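Local coordinates for RagB/SusD family nutrient uptake outer membrane protein (Bacteroides thetaiotaomicron, PDB 7KV2) that probably binds beta-glucan at the outer surface of the gut bacterium as a SusD-like glycan-binding protein, delivering it for uptake across the outer membrane, at residues Glu330-Asn335 and Arg453-Val458; Ile416-Gly421 and Pro444-Ile449; Asp424-Leu429 and Val439-Pro444. All blocks are in the same frame, centred on the assembly; numbering follows the deposited sequence.

Overall arrangement
All three contacts lie in the SusD-family part of this largely helical chain. Contact 1 is the buried one: it sets the end of helix 326-331 against the C-terminal end of helix 446-456, and its chemistry is polar, with a tyrosine hydroxyl, an arginine whose guanidinium face meets a histidine, and a bridging water. Contact 2 holds the other end of helix 446-456 against the end of helix 405-417 at the surface, mainly through van der Waals contacts. Contact 3, partly buried, folds the linker after helix 425-435 back onto that helix with a salt bridge outside and leucine and proline inside. Contacts 2 and 3 share P444 and lie about 11 Å apart, centre to centre.

Contact 1 (Glu330-Asn335 and Arg453-Val458); sequences ERYSNN and RHLEFV
Y332 and L455 bring the two backbones closest, with their CA atoms 7.5 Å apart, where the chain leaving helix 326-331 passes the last turn of helix 446-456 in the helical SusD fold. The second helix is ending here: the helical run stops at E456, and F457 already departs from helical backbone angles. The carbonyl of L455 is used by a side chain from across the contact. Y332 OH donates to L455 O at 2.7 Å, with a C=O...donor angle of 126° and the donor tilted 18° from the carbonyl plane; L455 O lies at the edge of the phenol ring, near its plane. The leucine side chain runs past the phenol in the opposite direction, L455 CD2 3.7 Å from Y332 CE1, while V458 CG2 adds a methyl beside the hydroxyl.

Next to this bond H454 meets one face of the R331 guanidinium. The guanidinium and imidazole planes are 31° apart, and H454 CE1 sits over the centre of the guanidinium, 3.2 Å from R331 CZ. A bend at chi3 turns the arginine chain across the histidine, where R331 CD makes an off-centre CH-pi contact with the ring. R331 NH1 and H454 NE2 approach at too poor an angle to bond; each instead reaches OD1 of D80, the arginine in a salt bridge and the histidine in a hydrogen bond, so one carboxylate oxygen ties the pair together. A water completes the network, accepting from R331 NH1 at 2.7 Å and donating both to Y332 OH and, at 2.9 Å, to H454 O.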
loop_
_atom_site.group_PDB
_atom_site.type_symbol
_atom_site.label_atom_id
_atom_site.label_comp_id
_atom_site.label_asym_id
_atom_site.label_seq_id
_atom_site.Cartn_x
_atom_site.Cartn_y
_atom_site.Cartn_z
ATOM N N GLU A 330 9.997 -8.031 18.721
ATOM C CA GLU A 330 11.347 -8.292 19.304
ATOM C C GLU A 330 12.483 -7.680 18.486
ATOM O O GLU A 330 13.539 -7.513 19.067
ATOM C CB GLU A 330 11.599 -9.798 19.413
ATOM C CG GLU A 330 10.674 -10.447 20.392
ATOM C CD GLU A 330 10.858 -11.954 20.537
ATOM O OE1 GLU A 330 11.321 -12.609 19.558
ATOM O OE2 GLU A 330 10.449 -12.455 21.611
ATOM N N ARG A 331 12.300 -7.309 17.211
ATOM C CA ARG A 331 13.430 -6.797 16.388
ATOM C C ARG A 331 13.696 -5.329 16.743
ATOM O O ARG A 331 14.831 -4.872 16.489
ATOM C CB ARG A 331 13.218 -7.101 14.899
ATOM C CG ARG A 331 12.631 -6.004 14.022
ATOM C CD ARG A 331 12.719 -6.317 12.512
ATOM N NE ARG A 331 12.183 -7.660 12.210
ATOM C CZ ARG A 331 10.936 -7.917 11.768
ATOM N NH1 ARG A 331 10.064 -6.939 11.576
ATOM N NH2 ARG A 331 10.564 -9.162 11.519
ATOM N N TYR A 332 12.758 -4.639 17.402
ATOM C CA TYR A 332 12.886 -3.222 17.823
ATOM C C TYR A 332 13.673 -3.075 19.126
ATOM O O TYR A 332 13.431 -3.825 20.077
ATOM C CB TYR A 332 11.509 -2.565 18.031
ATOM C CG TYR A 332 10.768 -2.347 16.736
ATOM C CD1 TYR A 332 11.088 -1.295 15.880
ATOM C CD2 TYR A 332 9.828 -3.277 16.295
ATOM C CE1 TYR A 332 10.425 -1.122 14.658
ATOM C CE2 TYR A 332 9.153 -3.093 15.102
ATOM C CZ TYR A 332 9.467 -2.032 14.253
ATOM O OH TYR A 332 8.840 -1.909 13.019
ATOM N N SER A 333 14.504 -2.042 19.176
ATOM C CA SER A 333 15.047 -1.478 20.437
ATOM C C SER A 333 13.897 -0.897 21.284
ATOM O O SER A 333 12.884 -0.436 20.722
ATOM C CB SER A 333 16.151 -0.511 20.096
ATOM O OG SER A 333 16.381 0.397 21.140
ATOM N N ASN A 334 14.001 -0.979 22.623
ATOM C CA ASN A 334 13.024 -0.470 23.630
ATOM C C ASN A 334 12.674 1.017 23.434
ATOM O O ASN A 334 11.564 1.427 23.816
ATOM C CB ASN A 334 13.578 -0.541 25.070
ATOM C CG ASN A 334 13.630 -1.949 25.600
ATOM O OD1 ASN A 334 12.701 -2.732 25.388
ATOM N ND2 ASN A 334 14.725 -2.282 26.262
ATOM N N ASN A 335 13.586 1.800 22.907
ATOM C CA ASN A 335 13.376 3.263 22.727
ATOM C C ASN A 335 13.057 3.588 21.254
ATOM O O ASN A 335 12.994 4.789 20.935
ATOM C CB ASN A 335 14.603 4.043 23.178
ATOM C CG ASN A 335 15.803 3.611 22.375
ATOM O OD1 ASN A 335 15.996 2.416 22.174
ATOM N ND2 ASN A 335 16.576 4.559 21.905
ATOM N N ARG A 453 14.149 0.481 6.234
ATOM C CA ARG A 453 12.845 0.342 5.558
ATOM C C ARG A 453 11.993 -0.681 6.309
ATOM O O ARG A 453 10.788 -0.460 6.499
ATOM C CB ARG A 453 13.013 -0.056 4.095
ATOM C CG ARG A 453 13.744 0.953 3.239
ATOM C CD ARG A 453 13.940 0.441 1.817
ATOM N NE ARG A 453 12.668 0.424 1.102
ATOM C CZ ARG A 453 12.110 1.434 0.442
ATOM N NH1 ARG A 453 12.747 2.582 0.209
ATOM N NH2 ARG A 453 10.906 1.246 -0.055
ATOM N N HIS A 454 12.596 -1.818 6.665
ATOM C CA HIS A 454 11.935 -2.946 7.339
ATOM C C HIS A 454 11.306 -2.434 8.653
ATOM O O HIS A 454 10.166 -2.779 8.940
ATOM C CB HIS A 454 12.971 -4.062 7.569
ATOM C CG HIS A 454 12.371 -5.322 8.076
ATOM N ND1 HIS A 454 13.134 -6.320 8.645
ATOM C CD2 HIS A 454 11.094 -5.754 8.078
ATOM C CE1 HIS A 454 12.354 -7.329 8.966
ATOM N NE2 HIS A 454 11.077 -7.000 8.653
ATOM N N LEU A 455 12.072 -1.663 9.417
ATOM C CA LEU A 455 11.635 -1.096 10.720
ATOM C C LEU A 455 10.532 -0.044 10.479
ATOM O O LEU A 455 9.618 0.038 11.307
ATOM C CB LEU A 455 12.859 -0.451 11.388
ATOM C CG LEU A 455 13.966 -1.402 11.866
ATOM C CD1 LEU A 455 15.156 -0.615 12.401
ATOM C CD2 LEU A 455 13.471 -2.322 12.969
ATOM N N GLU A 456 10.627 0.699 9.374
ATOM C CA GLU A 456 9.832 1.920 9.087
ATOM C C GLU A 456 8.420 1.602 8.549
ATOM O O GLU A 456 7.478 2.364 8.848
ATOM C CB GLU A 456 10.618 2.780 8.091
ATOM C CG GLU A 456 9.988 4.112 7.797
ATOM C CD GLU A 456 9.879 5.126 8.921
ATOM O OE1 GLU A 456 10.540 4.946 9.973
ATOM O OE2 GLU A 456 9.089 6.101 8.736
ATOM N N PHE A 457 8.259 0.548 7.764
ATOM C CA PHE A 457 7.065 0.347 6.909
ATOM C C PHE A 457 6.341 -0.976 7.164
ATOM O O PHE A 457 5.665 -1.437 6.276
ATOM C CB PHE A 457 7.478 0.418 5.427
ATOM C CG PHE A 457 8.129 1.711 5.004
ATOM C CD1 PHE A 457 7.438 2.905 5.118
ATOM C CD2 PHE A 457 9.443 1.736 4.546
ATOM C CE1 PHE A 457 8.029 4.099 4.751
ATOM C CE2 PHE A 457 10.037 2.936 4.171
ATOM C CZ PHE A 457 9.326 4.112 4.280
ATOM N N VAL A 458 6.372 -1.528 8.349
ATOM C CA VAL A 458 5.603 -2.769 8.626
ATOM C C VAL A 458 4.144 -2.499 8.262
ATOM O O VAL A 458 3.569 -1.514 8.728
ATOM C CB VAL A 458 5.718 -3.239 10.075
ATOM C CG1 VAL A 458 4.712 -4.345 10.383
ATOM C CG2 VAL A 458 7.156 -3.649 10.448
HETATM O O HOH W 1 10.178 -4.251 11.472
#

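Contact 2 (Ile416-Gly421 and Pro444-Ile449); sequences ITRGAG and PTLDNI
T417 and L446 mark the closest backbone approach, CA to CA 6.9 Å, between a helix that ends in a Schellman motif and a helix that starts with a threonine N-cap. In the Schellman motif G419, at positive phi (84°), is the C-prime residue; A420 N bonds L415 O, and G419 N bonds I416 O at 2.9 Å. These two helix termini, of 405-417 and 446-456, meet at the surface of the SusD-family fold.

The polar link across the contact is modest. T417 OG1 lies 3.0 Å from P444 O, but its single proton can also go to A413 O in its own helix, and the choice between the two acceptors is not settled.

Van der Waals contacts surround it. T417 CG2, anti to the backbone N, is directed at L446 CD2, 3.7 Å away. I449 CD1 and P444 CB are carbons packed near the hydroxyl oxygen of T417.

A third kind of contact lays methyls against a charged group. The R418 chain, extended from CG to NE, crosses L446 at about a right angle and presents one guanidinium face, with L446 CD2 4.0 Å above its centre and L446 CD1 3.4 Å from R418 NH1. E414 holds R418 NE in a salt bridge. Replacing R418 by an alanine would take away the guanidinium, and is likely to leave the L446 methyls uncovered on that side and E414 without this salt-bridge partner.

At the start of the second helix, T445 OG1 accepts from N448 N at 3.0 Å, with an N-H...O angle of 155°.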
loop_
_atom_site.group_PDB
_atom_site.type_symbol
_atom_site.label_atom_id
_atom_site.label_comp_id
_atom_site.label_asym_id
_atom_site.label_seq_id
_atom_site.Cartn_x
_atom_site.Cartn_y
_atom_site.Cartn_z
ATOM N N ILE A 416 21.997 6.910 -3.624
ATOM C CA ILE A 416 23.361 7.488 -3.419
ATOM C C ILE A 416 24.324 6.319 -3.172
ATOM O O ILE A 416 25.366 6.219 -3.876
ATOM C CB ILE A 416 23.409 8.547 -2.300
ATOM C CG1 ILE A 416 22.549 9.771 -2.633
ATOM C CG2 ILE A 416 24.853 8.945 -1.972
ATOM C CD1 ILE A 416 22.188 10.599 -1.433
ATOM N N THR A 417 23.970 5.416 -2.258
ATOM C CA THR A 417 24.856 4.297 -1.894
ATOM C C THR A 417 25.082 3.398 -3.105
ATOM O O THR A 417 26.156 2.777 -3.151
ATOM C CB THR A 417 24.329 3.543 -0.681
ATOM O OG1 THR A 417 24.486 4.474 0.388
ATOM C CG2 THR A 417 25.092 2.263 -0.420
ATOM N N ARG A 418 24.129 3.303 -4.030
ATOM C CA ARG A 418 24.239 2.418 -5.221
ATOM C C ARG A 418 25.021 3.146 -6.333
ATOM O O ARG A 418 25.093 2.593 -7.429
ATOM C CB ARG A 418 22.876 1.996 -5.777
ATOM C CG ARG A 418 22.107 1.021 -4.904
ATOM C CD ARG A 418 20.884 0.452 -5.598
ATOM N NE ARG A 418 20.180 -0.451 -4.705
ATOM C CZ ARG A 418 20.526 -1.696 -4.425
ATOM N NH1 ARG A 418 21.602 -2.259 -4.962
ATOM N NH2 ARG A 418 19.796 -2.385 -3.575
ATOM N N GLY A 419 25.562 4.331 -6.066
ATOM C CA GLY A 419 26.410 5.076 -7.013
ATOM C C GLY A 419 25.599 5.888 -8.006
ATOM O O GLY A 419 26.137 6.201 -9.062
ATOM N N ALA A 420 24.365 6.293 -7.678
ATOM C CA ALA A 420 23.505 7.077 -8.600
ATOM C C ALA A 420 23.955 8.536 -8.624
ATOM O O ALA A 420 23.558 9.241 -9.564
ATOM C CB ALA A 420 22.046 6.982 -8.228
ATOM N N GLY A 421 24.736 8.976 -7.642
ATOM C CA GLY A 421 25.001 10.399 -7.417
ATOM C C GLY A 421 25.640 10.636 -6.075
ATOM O O GLY A 421 25.650 9.729 -5.225
ATOM N N PRO A 444 25.402 4.301 6.152
ATOM C CA PRO A 444 24.499 4.019 5.039
ATOM C C PRO A 444 24.985 2.874 4.143
ATOM O O PRO A 444 25.017 3.050 2.934
ATOM C CB PRO A 444 24.480 5.361 4.302
ATOM C CG PRO A 444 25.914 5.859 4.464
ATOM C CD PRO A 444 26.275 5.456 5.878
ATOM N N THR A 445 25.199 1.695 4.713
ATOM C CA THR A 445 25.316 0.433 3.928
ATOM C C THR A 445 23.946 0.084 3.341
ATOM O O THR A 445 22.927 0.511 3.925
ATOM C CB THR A 445 25.859 -0.727 4.758
ATOM O OG1 THR A 445 24.894 -1.076 5.752
ATOM C CG2 THR A 445 27.187 -0.403 5.417
ATOM N N LEU A 446 23.925 -0.675 2.252
ATOM C CA LEU A 446 22.680 -1.204 1.648
ATOM C C LEU A 446 21.942 -2.010 2.705
ATOM O O LEU A 446 20.703 -1.799 2.835
ATOM C CB LEU A 446 22.980 -2.086 0.436
ATOM C CG LEU A 446 23.360 -1.368 -0.850
ATOM C CD1 LEU A 446 23.374 -2.362 -2.004
ATOM C CD2 LEU A 446 22.411 -0.219 -1.172
ATOM N N ASP A 447 22.633 -2.888 3.438
ATOM C CA ASP A 447 21.936 -3.732 4.453
ATOM C C ASP A 447 21.269 -2.832 5.501
ATOM O O ASP A 447 20.120 -3.115 5.888
ATOM C CB ASP A 447 22.865 -4.752 5.110
ATOM C CG ASP A 447 23.204 -5.884 4.152
ATOM O OD1 ASP A 447 22.630 -5.918 3.054
ATOM O OD2 ASP A 447 24.061 -6.672 4.485
ATOM N N ASN A 448 21.970 -1.814 5.971
ATOM C CA ASN A 448 21.432 -0.890 7.002
ATOM C C ASN A 448 20.197 -0.151 6.442
ATOM O O ASN A 448 19.258 0.046 7.197
ATOM C CB ASN A 448 22.465 0.092 7.535
ATOM C CG ASN A 448 23.364 -0.523 8.586
ATOM O OD1 ASN A 448 23.195 -1.687 8.934
ATOM N ND2 ASN A 448 24.323 0.242 9.085
ATOM N N ILE A 449 20.240 0.316 5.201
ATOM C CA ILE A 449 19.132 1.111 4.603
ATOM C C ILE A 449 17.917 0.190 4.413
ATOM O O ILE A 449 16.797 0.586 4.796
ATOM C CB ILE A 449 19.573 1.822 3.324
ATOM C CG1 ILE A 449 20.709 2.795 3.622
ATOM C CG2 ILE A 449 18.393 2.522 2.664
ATOM C CD1 ILE A 449 21.426 3.291 2.392
#

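Contact 3 (Asp424-Leu429 and Val439-Pro444); sequences DAKKYL and VTEIEP
K426 and E443 form the salt bridge of this contact, K426 NZ donating to E443 OE2 at 2.7 Å. The ammonium arrives on the syn side of the carboxylate, 31° out of its plane. The two chains reach each other by different routes: the lysine runs out extended beyond CG, while E443 folds back at chi2 (-56°) to bring its carboxylate round. E441 OE1 is a second, more distant negative group, 4.7 Å from K426 NZ, and E441 has its own salt bridge to K434. D424 caps the start of helix 425-435 from the position just before it, its OD1 accepting from K427 N at 3.0 Å from above the carboxylate plane.

Inward from the charges, K426 CB passes obliquely beside the CG-CD side of the P444 ring, 4.0 Å from P444 CD. A425 CB touches P444 CB at 3.8 Å, so the ring rests against the helix's first turn. L429 CD2 reaches the linker, where it meets P444 CA and lies 3.9 Å from I442 CG1; the leucine and isoleucine cross at about a right angle. N430 ND2 reaches I442 O from the same helix.

The chemistry is thus layered, an ion pair on the exposed side and aliphatic groups beneath, consistent with the linker being held against helix 425-435 just before helix 446-456 begins.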
loop_
_atom_site.group_PDB
_atom_site.type_symbol
_atom_site.label_atom_id
_atom_site.label_comp_id
_atom_site.label_asym_id
_atom_site.label_seq_id
_atom_site.Cartn_x
_atom_site.Cartn_y
_atom_site.Cartn_z
ATOM N N ASP A 424 24.150 13.314 0.835
ATOM C CA ASP A 424 24.411 12.862 2.214
ATOM C C ASP A 424 23.478 11.685 2.539
ATOM O O ASP A 424 22.479 11.882 3.292
ATOM C CB ASP A 424 24.355 14.021 3.205
ATOM C CG ASP A 424 25.144 13.729 4.479
ATOM O OD1 ASP A 424 25.431 12.540 4.769
ATOM O OD2 ASP A 424 25.473 14.703 5.187
ATOM N N ALA A 425 23.849 10.485 2.075
ATOM C CA ALA A 425 23.103 9.240 2.376
ATOM C C ALA A 425 23.076 9.034 3.882
ATOM O O ALA A 425 22.045 8.538 4.397
ATOM C CB ALA A 425 23.709 8.050 1.709
ATOM N N LYS A 426 24.180 9.339 4.571
ATOM C CA LYS A 426 24.241 9.107 6.020
ATOM C C LYS A 426 23.231 10.028 6.704
ATOM O O LYS A 426 22.520 9.560 7.631
ATOM C CB LYS A 426 25.647 9.305 6.568
ATOM C CG LYS A 426 25.725 8.978 8.049
ATOM C CD LYS A 426 27.120 8.797 8.567
ATOM C CE LYS A 426 27.122 8.588 10.065
ATOM N NZ LYS A 426 28.483 8.256 10.532
ATOM N N LYS A 427 23.170 11.294 6.295
ATOM C CA LYS A 427 22.238 12.251 6.937
ATOM C C LYS A 427 20.795 11.762 6.706
ATOM O O LYS A 427 20.042 11.718 7.657
ATOM C CB LYS A 427 22.390 13.658 6.369
ATOM C CG LYS A 427 21.390 14.672 6.899
ATOM C CD LYS A 427 21.809 16.078 6.562
ATOM C CE LYS A 427 20.652 16.997 6.260
ATOM N NZ LYS A 427 21.127 18.363 5.907
ATOM N N TYR A 428 20.484 11.376 5.485
ATOM C CA TYR A 428 19.118 10.999 5.077
ATOM C C TYR A 428 18.679 9.784 5.886
ATOM O O TYR A 428 17.590 9.847 6.437
ATOM C CB TYR A 428 19.056 10.769 3.582
ATOM C CG TYR A 428 19.222 12.030 2.778
ATOM C CD1 TYR A 428 19.034 13.281 3.329
ATOM C CD2 TYR A 428 19.502 11.956 1.435
ATOM C CE1 TYR A 428 19.164 14.435 2.560
ATOM C CE2 TYR A 428 19.650 13.098 0.666
ATOM C CZ TYR A 428 19.462 14.338 1.224
ATOM O OH TYR A 428 19.572 15.440 0.425
ATOM N N LEU A 429 19.510 8.734 5.939
ATOM C CA LEU A 429 19.255 7.508 6.733
ATOM C C LEU A 429 19.019 7.851 8.203
ATOM O O LEU A 429 18.035 7.368 8.798
ATOM C CB LEU A 429 20.433 6.546 6.560
ATOM C CG LEU A 429 20.357 5.299 7.424
ATOM C CD1 LEU A 429 19.026 4.547 7.172
ATOM C CD2 LEU A 429 21.545 4.407 7.131
ATOM N N VAL A 439 19.311 6.615 19.464
ATOM C CA VAL A 439 20.414 7.595 19.717
ATOM C C VAL A 439 21.622 7.214 18.855
ATOM O O VAL A 439 22.371 8.126 18.479
ATOM C CB VAL A 439 20.767 7.713 21.207
ATOM C CG1 VAL A 439 19.549 8.069 22.047
ATOM C CG2 VAL A 439 21.450 6.477 21.734
ATOM N N THR A 440 21.829 5.936 18.541
ATOM C CA THR A 440 23.041 5.496 17.794
ATOM C C THR A 440 22.835 5.772 16.309
ATOM O O THR A 440 21.879 5.203 15.746
ATOM C CB THR A 440 23.379 4.012 17.995
ATOM O OG1 THR A 440 23.586 3.809 19.384
ATOM C CG2 THR A 440 24.597 3.555 17.220
ATOM N N GLU A 441 23.733 6.528 15.679
ATOM C CA GLU A 441 23.749 6.733 14.208
ATOM C C GLU A 441 24.320 5.493 13.531
ATOM O O GLU A 441 25.101 4.752 14.177
ATOM C CB GLU A 441 24.479 8.007 13.825
ATOM C CG GLU A 441 23.708 9.233 14.253
ATOM C CD GLU A 441 24.393 10.562 14.001
ATOM O OE1 GLU A 441 25.409 10.575 13.255
ATOM O OE2 GLU A 441 23.902 11.574 14.582
ATOM N N ILE A 442 23.849 5.204 12.320
ATOM C CA ILE A 442 24.250 3.997 11.558
ATOM C C ILE A 442 24.808 4.445 10.216
ATOM O O ILE A 442 24.419 5.509 9.703
ATOM C CB ILE A 442 23.071 3.012 11.439
ATOM C CG1 ILE A 442 21.791 3.691 10.930
ATOM C CG2 ILE A 442 22.847 2.329 12.784
ATOM C CD1 ILE A 442 20.694 2.711 10.574
ATOM N N GLU A 443 25.729 3.652 9.683
ATOM C CA GLU A 443 26.378 3.921 8.384
ATOM C C GLU A 443 25.392 3.570 7.282
ATOM O O GLU A 443 24.650 2.600 7.402
ATOM C CB GLU A 443 27.671 3.093 8.231
ATOM C CG GLU A 443 28.815 3.554 9.128
ATOM C CD GLU A 443 29.213 5.018 8.978
ATOM O OE1 GLU A 443 29.397 5.473 7.856
ATOM O OE2 GLU A 443 29.332 5.715 10.008
ATOM N N PRO A 444 25.402 4.301 6.152
ATOM C CA PRO A 444 24.499 4.019 5.039
ATOM C C PRO A 444 24.985 2.874 4.143
ATOM O O PRO A 444 25.017 3.050 2.934
ATOM C CB PRO A 444 24.480 5.361 4.302
ATOM C CG PRO A 444 25.914 5.859 4.464
ATOM C CD PRO A 444 26.275 5.456 5.878
#